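Local coordinates for protein cyclase (Uncultured organism, PDB 5IBZ) that may act as an arylformamidase, its function being unconfirmed, and binds acetylphosphate in a pocket where two subunits meet, at residues 20-25 and 32-37; 49-54 and 293-298; 60-65 and 216-221; 81-86 and 96-101; 122-125 and 131-134. All blocks are in the same frame, centred on the assembly; numbering follows the deposited sequence. Where two conformers were deposited one is given.

Contact 1 (20-25 and 32-37); sequences WGKWGD and ANYITP
The type I beta turn G21-G24, closed by G24 N to G21 O at 3.0 Å, presents K22 and W23 to N33 and Y34 of the 3-10 segment 32-34. The W23 indole is held on both faces. Over one lies N33, with CB 3.6 Å from the centroid of the five-membered ring in a CH-pi contact and ND2 3.4 Å from W23 CG; K22 CG of the same turn sits over the centre of the other. The far edge of the indole, at CZ2, points into the face of the Y34 ring and comes within 3.5 Å of Y34 CZ, a T-shaped pair with planes 80° apart. W23 CG stands anti to its carbonyl carbon (chi1 -56°), which swings the indole toward segment 32-37. K22 bends at chi3 (-85°), and its NZ donates to Y34 OH at 3.1 Å while also bonding N19 OD1. D27 and R29 hold the N33 amide, fixing its rotation above the indole. A leucine in place of W23 would probably leave the N33 amide and the Y34 face without their aromatic partner and open a gap between them. Y127 packs on W23 from a loop, R241 touches Y34, and just beyond the 3-10 turn T36 caps helix 37-44 through R39 N.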
# COMPACT_ATOMS: atom_id res chain seq x y z
N TRP B 20 -1.51 -24.11 28.52
CA TRP B 20 -0.41 -23.32 29.05
C TRP B 20 0.56 -24.22 29.80
O TRP B 20 0.15 -25.05 30.61
CB TRP B 20 -0.92 -22.21 29.97
CG TRP B 20 -1.71 -21.14 29.27
CD1 TRP B 20 -2.39 -21.23 28.07
CD2 TRP B 20 -1.91 -19.80 29.74
NE1 TRP B 20 -3.00 -20.02 27.79
CE2 TRP B 20 -2.72 -19.13 28.80
CE3 TRP B 20 -1.48 -19.11 30.88
CZ2 TRP B 20 -3.09 -17.79 28.96
CZ3 TRP B 20 -1.86 -17.79 31.04
CH2 TRP B 20 -2.65 -17.15 30.09
N GLY B 21 1.85 -24.05 29.51
CA GLY B 21 2.89 -24.86 30.10
C GLY B 21 3.08 -26.26 29.53
O GLY B 21 4.05 -26.93 29.88
N LYS B 22 2.17 -26.72 28.67
CA LYS B 22 2.27 -28.08 28.12
C LYS B 22 3.60 -28.31 27.43
O LYS B 22 4.18 -29.41 27.48
CB LYS B 22 1.13 -28.35 27.12
CG LYS B 22 1.21 -29.73 26.45
CD LYS B 22 -0.07 -30.08 25.71
CE LYS B 22 -1.10 -30.69 26.64
NZ LYS B 22 -2.42 -30.95 25.95
N TRP B 23 4.07 -27.27 26.75
CA TRP B 23 5.33 -27.31 26.01
C TRP B 23 6.35 -26.36 26.62
O TRP B 23 7.28 -25.91 25.94
CB TRP B 23 5.08 -26.99 24.54
CG TRP B 23 4.07 -27.90 23.90
CD1 TRP B 23 4.25 -29.19 23.51
CD2 TRP B 23 2.71 -27.57 23.58
NE1 TRP B 23 3.10 -29.69 22.97
CE2 TRP B 23 2.14 -28.72 22.99
CE3 TRP B 23 1.92 -26.42 23.72
CZ2 TRP B 23 0.82 -28.74 22.54
CZ3 TRP B 23 0.61 -26.46 23.30
CH2 TRP B 23 0.08 -27.61 22.71
N GLY B 24 6.18 -26.08 27.91
CA GLY B 24 7.08 -25.22 28.65
C GLY B 24 6.51 -23.83 28.80
O GLY B 24 5.75 -23.39 27.95
N ASP B 25 6.89 -23.12 29.85
CA ASP B 25 6.33 -21.81 30.07
C ASP B 25 6.99 -20.72 29.21
O ASP B 25 6.55 -19.58 29.23
CB ASP B 25 6.41 -21.47 31.56
CG ASP B 25 5.42 -22.30 32.40
OD1 ASP B 25 4.25 -22.43 31.99
OD2 ASP B 25 5.82 -22.85 33.44
N ALA B 32 1.21 -26.18 17.36
CA ALA B 32 2.14 -26.57 16.30
C ALA B 32 3.17 -27.60 16.80
O ALA B 32 3.71 -28.39 16.02
CB ALA B 32 2.84 -25.33 15.75
N ASN B 33 3.41 -27.65 18.11
CA ASN B 33 4.32 -28.65 18.65
C ASN B 33 3.81 -30.10 18.55
O ASN B 33 4.58 -31.05 18.74
CB ASN B 33 4.63 -28.31 20.10
CG ASN B 33 5.45 -27.04 20.24
OD1 ASN B 33 6.43 -26.82 19.52
ND2 ASN B 33 5.02 -26.17 21.14
N TYR B 34 2.52 -30.27 18.24
CA TYR B 34 1.98 -31.59 17.96
C TYR B 34 2.46 -32.13 16.60
O TYR B 34 2.39 -33.33 16.38
CB TYR B 34 0.46 -31.58 17.97
CG TYR B 34 -0.23 -31.41 19.30
CD1 TYR B 34 0.12 -32.15 20.42
CD2 TYR B 34 -1.29 -30.52 19.43
CE1 TYR B 34 -0.54 -31.98 21.60
CE2 TYR B 34 -1.97 -30.35 20.61
CZ TYR B 34 -1.60 -31.09 21.69
OH TYR B 34 -2.29 -30.91 22.88
N ILE B 35 2.93 -31.26 15.70
CA ILE B 35 3.46 -31.74 14.44
C ILE B 35 4.95 -32.06 14.62
O ILE B 35 5.79 -31.17 14.77
CB ILE B 35 3.26 -30.73 13.29
CG1 ILE B 35 1.78 -30.33 13.19
CG2 ILE B 35 3.79 -31.34 12.01
CD1 ILE B 35 1.46 -29.27 12.10
N THR B 36 5.24 -33.35 14.60
CA THR B 36 6.56 -33.88 14.89
C THR B 36 7.14 -34.47 13.62
O THR B 36 6.40 -34.76 12.68
CB THR B 36 6.49 -34.97 15.94
OG1 THR B 36 5.74 -36.07 15.42
CG2 THR B 36 5.82 -34.46 17.23
N PRO B 37 8.46 -34.68 13.59
CA PRO B 37 9.03 -35.33 12.41
C PRO B 37 8.36 -36.66 12.07
O PRO B 37 8.07 -36.92 10.91
CB PRO B 37 10.51 -35.52 12.80
CG PRO B 37 10.76 -34.38 13.73
CD PRO B 37 9.49 -34.22 14.53

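Contact 2 (49-54 and 293-298); sequences TGKTFS and AQDGRY
The D295 carboxylate is approached from outside its plane at both oxygens: K51 NZ comes to OD2 at 2.8 Å, 39° out of the plane, and R297 N comes to OD1 at 2.9 Å, 43° out. The R297 guanidinium meets T49 obliquely and loosely, with NH1 4.4 Å from T49 CG2. K51 and D295 reach for each other from opposite directions, and the lysine bends at chi3 (-70°) to bring its ammonium over OD2. This salt bridge has company, because K51 NZ also pairs with D291 OD1; lying between two aspartates of one helix, the lysine probably offsets the repulsion between their nearby carboxylates. The bond from R297 N to OD1 closes an Asx turn where helix 286-295 ends, and G296 leaves the helix with positive phi. Within segment 49-54, T49 OG1 accepts from K51 N at 3.3 Å in an ST turn that leads into strand 52-54, one of the two outermost strands of the large mixed sheet within this chain. An alanine in place of D295 would probably take from K51 one of its two acidic partners here and leave R297 N without its turn-closing acceptor and K323 NZ without this mate. F53 of the strand packs on L288 and D291 of the helix. The chain terminus K323 holds segment 293-298 through NZ to D295 OD1 and OXT to R297 NH1, and ties it to the other segment by backbone hydrogen bonds with T49, G50 and K51. R297 NH2 bonds L46 O.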
# COMPACT_ATOMS: atom_id res chain seq x y z
N THR B 49 -0.91 -41.06 -5.05
CA THR B 49 -1.35 -40.79 -6.41
C THR B 49 -0.71 -39.54 -7.02
O THR B 49 -0.66 -39.40 -8.24
CB THR B 49 -2.87 -40.61 -6.50
OG1 THR B 49 -3.26 -39.42 -5.80
CG2 THR B 49 -3.60 -41.81 -5.94
N GLY B 50 -0.26 -38.63 -6.16
CA GLY B 50 0.30 -37.36 -6.60
C GLY B 50 -0.71 -36.32 -7.05
O GLY B 50 -0.33 -35.30 -7.63
N LYS B 51 -2.00 -36.58 -6.83
CA LYS B 51 -3.04 -35.57 -7.05
C LYS B 51 -2.77 -34.40 -6.12
O LYS B 51 -2.34 -34.60 -4.98
CB LYS B 51 -4.44 -36.13 -6.80
CG LYS B 51 -4.87 -37.22 -7.78
CD LYS B 51 -6.35 -37.58 -7.65
CE LYS B 51 -6.62 -38.30 -6.35
NZ LYS B 51 -8.03 -38.81 -6.32
N THR B 52 -2.97 -33.19 -6.65
CA THR B 52 -2.77 -31.96 -5.88
C THR B 52 -3.97 -31.04 -6.02
O THR B 52 -4.58 -30.96 -7.09
CB THR B 52 -1.50 -31.20 -6.32
OG1 THR B 52 -1.55 -30.91 -7.73
CG2 THR B 52 -0.24 -31.99 -5.98
N PHE B 53 -4.28 -30.34 -4.94
CA PHE B 53 -5.37 -29.36 -4.90
C PHE B 53 -4.93 -28.11 -4.15
O PHE B 53 -4.47 -28.20 -3.03
CB PHE B 53 -6.61 -29.96 -4.23
CG PHE B 53 -7.10 -31.19 -4.91
CD1 PHE B 53 -7.97 -31.09 -5.95
CD2 PHE B 53 -6.63 -32.44 -4.54
CE1 PHE B 53 -8.42 -32.22 -6.61
CE2 PHE B 53 -7.09 -33.57 -5.21
CZ PHE B 53 -7.96 -33.45 -6.23
N SER B 54 -5.06 -26.95 -4.78
CA SER B 54 -4.89 -25.68 -4.08
C SER B 54 -6.15 -25.35 -3.31
O SER B 54 -7.23 -25.34 -3.90
CB SER B 54 -4.60 -24.56 -5.05
OG SER B 54 -4.79 -23.31 -4.42
N ALA B 293 -14.87 -37.35 -2.14
CA ALA B 293 -16.11 -38.10 -2.27
C ALA B 293 -15.96 -39.21 -3.30
O ALA B 293 -16.51 -40.31 -3.13
CB ALA B 293 -17.28 -37.18 -2.64
N GLN B 294 -15.16 -38.96 -4.33
CA GLN B 294 -14.95 -39.94 -5.39
C GLN B 294 -13.94 -41.04 -5.05
O GLN B 294 -14.13 -42.19 -5.48
CB GLN B 294 -14.49 -39.22 -6.67
CG GLN B 294 -15.64 -38.78 -7.55
CD GLN B 294 -15.27 -37.65 -8.50
OE1 GLN B 294 -14.09 -37.34 -8.70
NE2 GLN B 294 -16.28 -37.01 -9.08
N ASP B 295 -12.88 -40.74 -4.30
CA ASP B 295 -11.90 -41.79 -3.99
C ASP B 295 -11.96 -42.28 -2.56
O ASP B 295 -11.30 -43.26 -2.24
CB ASP B 295 -10.46 -41.35 -4.37
CG ASP B 295 -9.83 -40.30 -3.44
OD1 ASP B 295 -10.40 -39.93 -2.40
OD2 ASP B 295 -8.69 -39.87 -3.78
N GLY B 296 -12.80 -41.67 -1.73
CA GLY B 296 -13.00 -42.12 -0.37
C GLY B 296 -11.87 -41.84 0.60
O GLY B 296 -11.88 -42.34 1.73
N ARG B 297 -10.88 -41.06 0.18
CA ARG B 297 -9.75 -40.72 1.03
C ARG B 297 -9.84 -39.29 1.47
O ARG B 297 -9.73 -38.39 0.65
CB ARG B 297 -8.44 -40.92 0.29
CG ARG B 297 -8.19 -42.35 -0.15
CD ARG B 297 -6.85 -42.45 -0.87
NE ARG B 297 -5.75 -42.03 -0.01
CZ ARG B 297 -4.64 -41.42 -0.43
NH1 ARG B 297 -4.45 -41.15 -1.72
NH2 ARG B 297 -3.71 -41.09 0.45
N TYR B 298 -10.04 -39.07 2.77
CA TYR B 298 -10.17 -37.72 3.32
C TYR B 298 -8.93 -37.27 4.11
O TYR B 298 -8.90 -36.16 4.64
CB TYR B 298 -11.40 -37.67 4.21
CG TYR B 298 -12.69 -37.71 3.43
CD1 TYR B 298 -13.24 -38.91 3.01
CD2 TYR B 298 -13.34 -36.54 3.13
CE1 TYR B 298 -14.44 -38.91 2.29
CE2 TYR B 298 -14.52 -36.53 2.43
CZ TYR B 298 -15.04 -37.70 2.00
OH TYR B 298 -16.22 -37.63 1.29

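Contact 3 (60-65 and 216-221); sequences DSNGPV and VGRASF
N62 OD1 takes two N-H groups of R218: NH1 at 2.9 Å, with an N-H...O angle of 142°, and NH2 at 3.2 Å in a weak bond. NH1 stands well above the plane of the amide carbonyl, and amide and guanidinium planes are turned 30° apart. The same NH1 lies 2.8 Å from the backbone oxygen N62 O, but the bond is bent to 121° and weak. N62 O has a second donor, W210 NE1. Water 1 lies at the guanidinium edge, accepting from N62 ND2 at 2.9 Å and weakly from R218 NH2. The arginine leaves helix 215-223 extended from CG to NE, which carries its head across to the loop 60-65. On its own side, NE bonds L213 O and NH2 bonds Y211 O, just before the helix. On the loop side D60 OD1 accepts from N62 N at 2.8 Å, an Asx turn that sets the backbone of N62. N62 has two modelled conformers; its bonds to R218 describe one and are less certain for the other. The acceptors named for R218 are neutral oxygens, so the arginine ties the loop before strand 73-76 to the helix by charge-dipole bonds to carbonyls and water.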
# COMPACT_ATOMS: atom_id res chain seq x y z
N ASP B 60 -7.12 -11.19 -4.95
CA ASP B 60 -7.54 -10.11 -5.82
C ASP B 60 -8.51 -9.25 -5.02
O ASP B 60 -8.66 -9.46 -3.81
CB ASP B 60 -8.15 -10.63 -7.14
CG ASP B 60 -9.42 -11.47 -6.95
OD1 ASP B 60 -10.17 -11.25 -5.99
OD2 ASP B 60 -9.65 -12.36 -7.80
N SER B 61 -9.16 -8.27 -5.65
CA SER B 61 -9.99 -7.34 -4.90
C SER B 61 -11.47 -7.76 -4.89
O SER B 61 -12.33 -7.01 -4.41
CB SER B 61 -9.86 -5.93 -5.50
OG SER B 61 -8.50 -5.51 -5.45
N ASN B 62 -11.72 -8.98 -5.35
CA ASN B 62 -13.07 -9.49 -5.60
C ASN B 62 -13.57 -10.48 -4.53
O ASN B 62 -14.74 -10.90 -4.55
CB ASN B 62 -13.08 -10.18 -6.98
CG ASN B 62 -14.46 -10.53 -7.46
OD1 ASN B 62 -15.41 -9.76 -7.30
ND2 ASN B 62 -14.59 -11.73 -8.05
N GLY B 63 -12.69 -10.84 -3.61
CA GLY B 63 -12.98 -11.88 -2.64
C GLY B 63 -13.65 -11.40 -1.36
O GLY B 63 -13.80 -10.20 -1.12
N PRO B 64 -14.09 -12.35 -0.52
CA PRO B 64 -14.68 -11.95 0.74
C PRO B 64 -13.60 -11.51 1.71
O PRO B 64 -12.54 -12.15 1.80
CB PRO B 64 -15.38 -13.22 1.22
CG PRO B 64 -14.52 -14.31 0.65
CD PRO B 64 -14.01 -13.81 -0.67
N VAL B 65 -13.86 -10.42 2.39
CA VAL B 65 -12.96 -9.92 3.40
C VAL B 65 -13.85 -9.19 4.39
O VAL B 65 -14.76 -8.45 4.03
CB VAL B 65 -11.86 -9.04 2.78
CG1 VAL B 65 -12.47 -7.95 1.91
CG2 VAL B 65 -10.97 -8.48 3.84
N VAL B 216 -24.90 -5.37 -3.48
CA VAL B 216 -25.83 -5.37 -2.35
C VAL B 216 -25.75 -6.70 -1.61
O VAL B 216 -25.65 -6.75 -0.39
CB VAL B 216 -27.27 -5.09 -2.82
CG1 VAL B 216 -28.29 -5.42 -1.72
CG2 VAL B 216 -27.40 -3.63 -3.29
N GLY B 217 -25.75 -7.80 -2.34
CA GLY B 217 -25.66 -9.10 -1.71
C GLY B 217 -24.38 -9.27 -0.89
O GLY B 217 -24.38 -9.93 0.15
N ARG B 218 -23.28 -8.72 -1.38
CA ARG B 218 -22.01 -8.78 -0.67
C ARG B 218 -22.03 -7.97 0.62
O ARG B 218 -21.37 -8.35 1.59
CB ARG B 218 -20.88 -8.31 -1.58
CG ARG B 218 -20.59 -9.30 -2.68
CD ARG B 218 -19.54 -8.83 -3.65
NE ARG B 218 -19.34 -9.84 -4.68
CZ ARG B 218 -18.20 -10.10 -5.29
NH1 ARG B 218 -17.11 -9.43 -4.98
NH2 ARG B 218 -18.15 -11.06 -6.21
N ALA B 219 -22.78 -6.87 0.63
CA ALA B 219 -22.94 -6.09 1.85
C ALA B 219 -23.78 -6.91 2.83
O ALA B 219 -23.44 -7.02 3.99
CB ALA B 219 -23.59 -4.74 1.55
N SER B 220 -24.87 -7.50 2.35
CA SER B 220 -25.74 -8.30 3.22
C SER B 220 -25.01 -9.51 3.81
O SER B 220 -25.28 -9.93 4.93
CB SER B 220 -26.99 -8.76 2.46
OG SER B 220 -27.75 -7.66 2.02
N PHE B 221 -24.09 -10.08 3.03
CA PHE B 221 -23.37 -11.29 3.39
C PHE B 221 -22.74 -11.16 4.78
O PHE B 221 -22.76 -12.09 5.59
CB PHE B 221 -22.29 -11.56 2.33
CG PHE B 221 -21.46 -12.82 2.53
CD1 PHE B 221 -21.81 -14.01 1.90
CD2 PHE B 221 -20.28 -12.79 3.23
CE1 PHE B 221 -21.02 -15.17 2.03
CE2 PHE B 221 -19.49 -13.93 3.37
CZ PHE B 221 -19.86 -15.11 2.77
O HOH W 1 -17.22 -12.76 -8.84

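Contact 4 (81-86 and 96-101); sequences ADYVAD and PIRFAD. With UVW (acetylphosphate), chain I.
Y83 and R98 lie alongside each other in opposite directions, with ring and guanidinium planes only 12° apart. It is the aliphatic part of R98 that covers the tyrosine face: CB stands 3.8 Å from the ring centroid in a CH-pi contact, 14° off the ring normal, and CD lies 3.7 Å from Y83 CD1. R98 is extended from CG to NE, which carries the guanidinium past the ring, NH1 ending 3.8 Å from Y83 CB. There it forms a salt bridge with E132 OE1 of a second subunit; water 2, bonded to Y83 O at 2.7 Å, is only weakly held by R98 NH1. At the other end of the ring, Y83 OH accepts an almost straight bond from F99 N at 3.0 Å, and F99 O lies 3.3 Å from Y83 CE2, near the ring plane. This ties helix 80-85 to the backbone of strand 97-107. F99 points away from the helix. I97 CG2 lies over one face of its ring, and O1 of acetylphosphate lies over the opposite face, 3.1 Å from F99 CZ. H119, H268 and R69 of the second subunit hold that ligand by hydrogen bonds. Helix 80-85 packs at the outer end of the arm built on strands 73-76 and 97-107, which lies along the second subunit; there I97, R98 and F99 pair with its strand in an antiparallel ladder, and F99 contributes one wall to a ligand pocket shared across the interface.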
# COMPACT_ATOMS: atom_id res chain seq x y z
N ALA B 81 2.26 -3.99 -21.89
CA ALA B 81 1.59 -2.92 -22.62
C ALA B 81 2.50 -1.71 -22.77
O ALA B 81 2.44 -0.97 -23.74
CB ALA B 81 0.31 -2.53 -21.94
N ASP B 82 3.37 -1.51 -21.78
CA ASP B 82 4.30 -0.37 -21.83
C ASP B 82 5.24 -0.44 -23.02
O ASP B 82 5.63 0.58 -23.57
CB ASP B 82 5.11 -0.32 -20.55
CG ASP B 82 4.28 0.14 -19.37
OD1 ASP B 82 3.69 1.23 -19.47
OD2 ASP B 82 4.18 -0.58 -18.37
N TYR B 83 5.60 -1.66 -23.41
CA TYR B 83 6.53 -1.86 -24.53
C TYR B 83 5.81 -1.78 -25.86
O TYR B 83 6.41 -1.49 -26.89
CB TYR B 83 7.26 -3.21 -24.38
CG TYR B 83 8.08 -3.31 -23.11
CD1 TYR B 83 9.41 -2.89 -23.07
CD2 TYR B 83 7.53 -3.83 -21.95
CE1 TYR B 83 10.16 -3.00 -21.90
CE2 TYR B 83 8.26 -3.92 -20.78
CZ TYR B 83 9.57 -3.50 -20.76
OH TYR B 83 10.27 -3.63 -19.57
N VAL B 84 4.51 -2.04 -25.83
CA VAL B 84 3.70 -1.80 -27.01
C VAL B 84 3.60 -0.30 -27.23
O VAL B 84 3.73 0.17 -28.34
CB VAL B 84 2.29 -2.38 -26.87
CG1 VAL B 84 1.51 -2.16 -28.16
CG2 VAL B 84 2.32 -3.85 -26.50
N ALA B 85 3.38 0.47 -26.16
CA ALA B 85 3.26 1.91 -26.29
C ALA B 85 4.60 2.59 -26.58
O ALA B 85 4.65 3.58 -27.33
CB ALA B 85 2.66 2.50 -25.01
N ASP B 86 5.67 2.08 -25.98
CA ASP B 86 7.01 2.67 -26.10
C ASP B 86 8.05 1.56 -26.18
O ASP B 86 8.55 1.11 -25.15
CB ASP B 86 7.31 3.58 -24.91
CG ASP B 86 8.73 4.13 -24.95
OD1 ASP B 86 9.27 4.26 -26.07
OD2 ASP B 86 9.29 4.42 -23.88
N PRO B 96 17.85 -5.61 -24.09
CA PRO B 96 16.93 -6.34 -24.97
C PRO B 96 15.88 -7.12 -24.17
O PRO B 96 14.83 -7.44 -24.72
CB PRO B 96 17.85 -7.28 -25.76
CG PRO B 96 19.10 -7.40 -24.95
CD PRO B 96 19.22 -6.16 -24.11
N ILE B 97 16.16 -7.41 -22.90
CA ILE B 97 15.18 -8.08 -22.07
C ILE B 97 14.13 -7.07 -21.63
O ILE B 97 14.43 -5.92 -21.29
CB ILE B 97 15.84 -8.77 -20.86
CG1 ILE B 97 16.86 -9.81 -21.34
CG2 ILE B 97 14.81 -9.45 -19.98
CD1 ILE B 97 16.29 -10.85 -22.31
N ARG B 98 12.89 -7.52 -21.68
CA ARG B 98 11.74 -6.73 -21.30
C ARG B 98 11.20 -7.38 -20.05
O ARG B 98 11.27 -8.60 -19.92
CB ARG B 98 10.72 -6.70 -22.43
CG ARG B 98 11.30 -6.06 -23.70
CD ARG B 98 10.33 -5.97 -24.84
NE ARG B 98 10.92 -5.22 -25.95
CZ ARG B 98 10.27 -4.82 -27.04
NH1 ARG B 98 8.98 -5.08 -27.20
NH2 ARG B 98 10.91 -4.14 -27.98
N PHE B 99 10.71 -6.57 -19.11
CA PHE B 99 10.26 -7.05 -17.81
C PHE B 99 8.88 -6.52 -17.47
O PHE B 99 8.48 -5.42 -17.89
CB PHE B 99 11.23 -6.60 -16.70
CG PHE B 99 12.50 -7.39 -16.62
CD1 PHE B 99 12.49 -8.69 -16.14
CD2 PHE B 99 13.70 -6.82 -17.00
CE1 PHE B 99 13.66 -9.42 -16.06
CE2 PHE B 99 14.88 -7.55 -16.93
CZ PHE B 99 14.86 -8.85 -16.45
N ALA B 100 8.14 -7.30 -16.69
CA ALA B 100 6.95 -6.82 -16.00
C ALA B 100 7.17 -7.07 -14.52
O ALA B 100 7.67 -8.13 -14.14
CB ALA B 100 5.70 -7.53 -16.48
N ASP B 101 6.76 -6.11 -13.69
CA ASP B 101 6.96 -6.13 -12.22
C ASP B 101 5.64 -5.72 -11.57
O ASP B 101 4.90 -4.93 -12.16
CB ASP B 101 8.02 -5.11 -11.77
CG ASP B 101 9.43 -5.67 -11.66
OD1 ASP B 101 9.69 -6.81 -12.08
OD2 ASP B 101 10.30 -4.92 -11.15
C1 UVW I . 16.30 -7.82 -12.69
O1 UVW I . 15.77 -7.71 -13.74
C1M UVW I . 16.96 -6.61 -12.04
O2 UVW I . 16.35 -9.07 -12.05
P UVW I . 15.00 -9.96 -11.76
O1P UVW I . 13.78 -9.39 -12.39
O2P UVW I . 14.80 -9.98 -10.26
O3P UVW I . 15.36 -11.38 -12.21
O HOH W 2 7.02 -2.98 -29.10

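Contact 5 (122-125 and 131-134); sequences YGES and PEAA
E132 N donates to E124 O at 3.0 Å, with an N-H...O angle of 159° and the donor tilted 32° from the carbonyl plane. The E132 side chain folds back over the same peptide: CG lies 3.5 Å from E124 O, and OE2 lies 3.6 Å from E124 CG. With CG between its own backbone N and carbonyl carbon (chi1 64°), the carboxylate is brought alongside E124 CA. OE1 stands 3.4 Å from G123 O, two acceptors with no bond between them. The E124 carboxylate leads away, its OE2 4.8 Å from E132 OE2, a separation that probably moderates their repulsion. The backbones of S125 and P131 form a single beta bridge, after which P131 O takes A134 N at 2.9 Å and the chain turns into the 3-10 segment 132-134. The bridge and turn belong to the loop between strands 120-122 and 158-163. Farther out, W121 NE1 donates to E132 OE1, which is also salt-bridged to R98 of a second subunit, so OE1 is satisfied and R98 probably favours the ionised form. R273 bonds S125 O through NE and makes a cation-pi contact with Y122. Y122 pairs with a strand of that second subunit in an antiparallel ladder.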
# COMPACT_ATOMS: atom_id res chain seq x y z
N TYR B 122 -8.32 -12.91 25.07
CA TYR B 122 -9.26 -12.16 25.88
C TYR B 122 -8.51 -11.76 27.14
O TYR B 122 -7.47 -12.33 27.47
CB TYR B 122 -10.53 -12.97 26.20
CG TYR B 122 -10.31 -14.31 26.86
CD1 TYR B 122 -10.15 -14.41 28.24
CD2 TYR B 122 -10.28 -15.48 26.11
CE1 TYR B 122 -9.94 -15.63 28.85
CE2 TYR B 122 -10.07 -16.70 26.71
CZ TYR B 122 -9.92 -16.77 28.09
OH TYR B 122 -9.72 -17.97 28.71
N GLY B 123 -9.01 -10.75 27.83
CA GLY B 123 -8.26 -10.23 28.96
C GLY B 123 -6.91 -9.67 28.56
O GLY B 123 -6.73 -9.22 27.44
N GLU B 124 -5.96 -9.65 29.49
CA GLU B 124 -4.69 -8.97 29.26
C GLU B 124 -3.56 -9.90 28.85
O GLU B 124 -2.43 -9.45 28.67
CB GLU B 124 -4.29 -8.17 30.49
CG GLU B 124 -5.27 -7.03 30.77
CD GLU B 124 -4.90 -6.20 31.99
OE1 GLU B 124 -3.90 -6.53 32.66
OE2 GLU B 124 -5.62 -5.22 32.28
N SER B 125 -3.87 -11.18 28.70
CA SER B 125 -2.86 -12.17 28.37
C SER B 125 -3.24 -13.01 27.17
O SER B 125 -4.41 -13.34 26.98
CB SER B 125 -2.60 -13.12 29.55
OG SER B 125 -2.17 -12.43 30.71
N PRO B 131 2.10 -11.31 27.71
CA PRO B 131 1.32 -10.10 27.94
C PRO B 131 0.88 -9.43 26.65
O PRO B 131 1.65 -9.44 25.68
CB PRO B 131 2.29 -9.19 28.70
CG PRO B 131 3.65 -9.70 28.41
CD PRO B 131 3.50 -11.18 28.16
N GLU B 132 -0.32 -8.86 26.64
CA GLU B 132 -0.76 -8.18 25.41
C GLU B 132 0.16 -7.00 25.08
O GLU B 132 0.23 -6.60 23.94
CB GLU B 132 -2.23 -7.70 25.51
CG GLU B 132 -2.47 -6.66 26.56
CD GLU B 132 -3.95 -6.33 26.74
OE1 GLU B 132 -4.80 -6.84 25.99
OE2 GLU B 132 -4.28 -5.57 27.68
N ALA B 133 0.88 -6.47 26.07
CA ALA B 133 1.87 -5.41 25.82
C ALA B 133 3.03 -5.85 24.91
O ALA B 133 3.77 -5.01 24.40
CB ALA B 133 2.42 -4.90 27.15
N ALA B 134 3.18 -7.17 24.70
CA ALA B 134 4.21 -7.68 23.79
C ALA B 134 3.83 -7.53 22.32
O ALA B 134 4.68 -7.70 21.43
CB ALA B 134 4.48 -9.16 24.10

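Contact 1 closes first along the chain. Contacts 3, 4 and 5 all fall in the span between the two segments of contact 2, with 4 and 5 following one another between those of contact 3. Contacts 1 and 5 touch, W20 CH2 lying 4.1 Å from S125 CB, with centres about 20 Å apart. Contact 2 fastens helix 286-295 beside edge strand 52-54 of the nine-stranded sheet, its centre about 30 Å from that of contact 3. Contact 4 lies out on the arm, its centre about 50 Å from that of contact 5 in the same chain; yet R98 of contact 4 meets E132 of contact 5 in a neighbouring subunit, joining the arm to the loop 122-134 of that subunit.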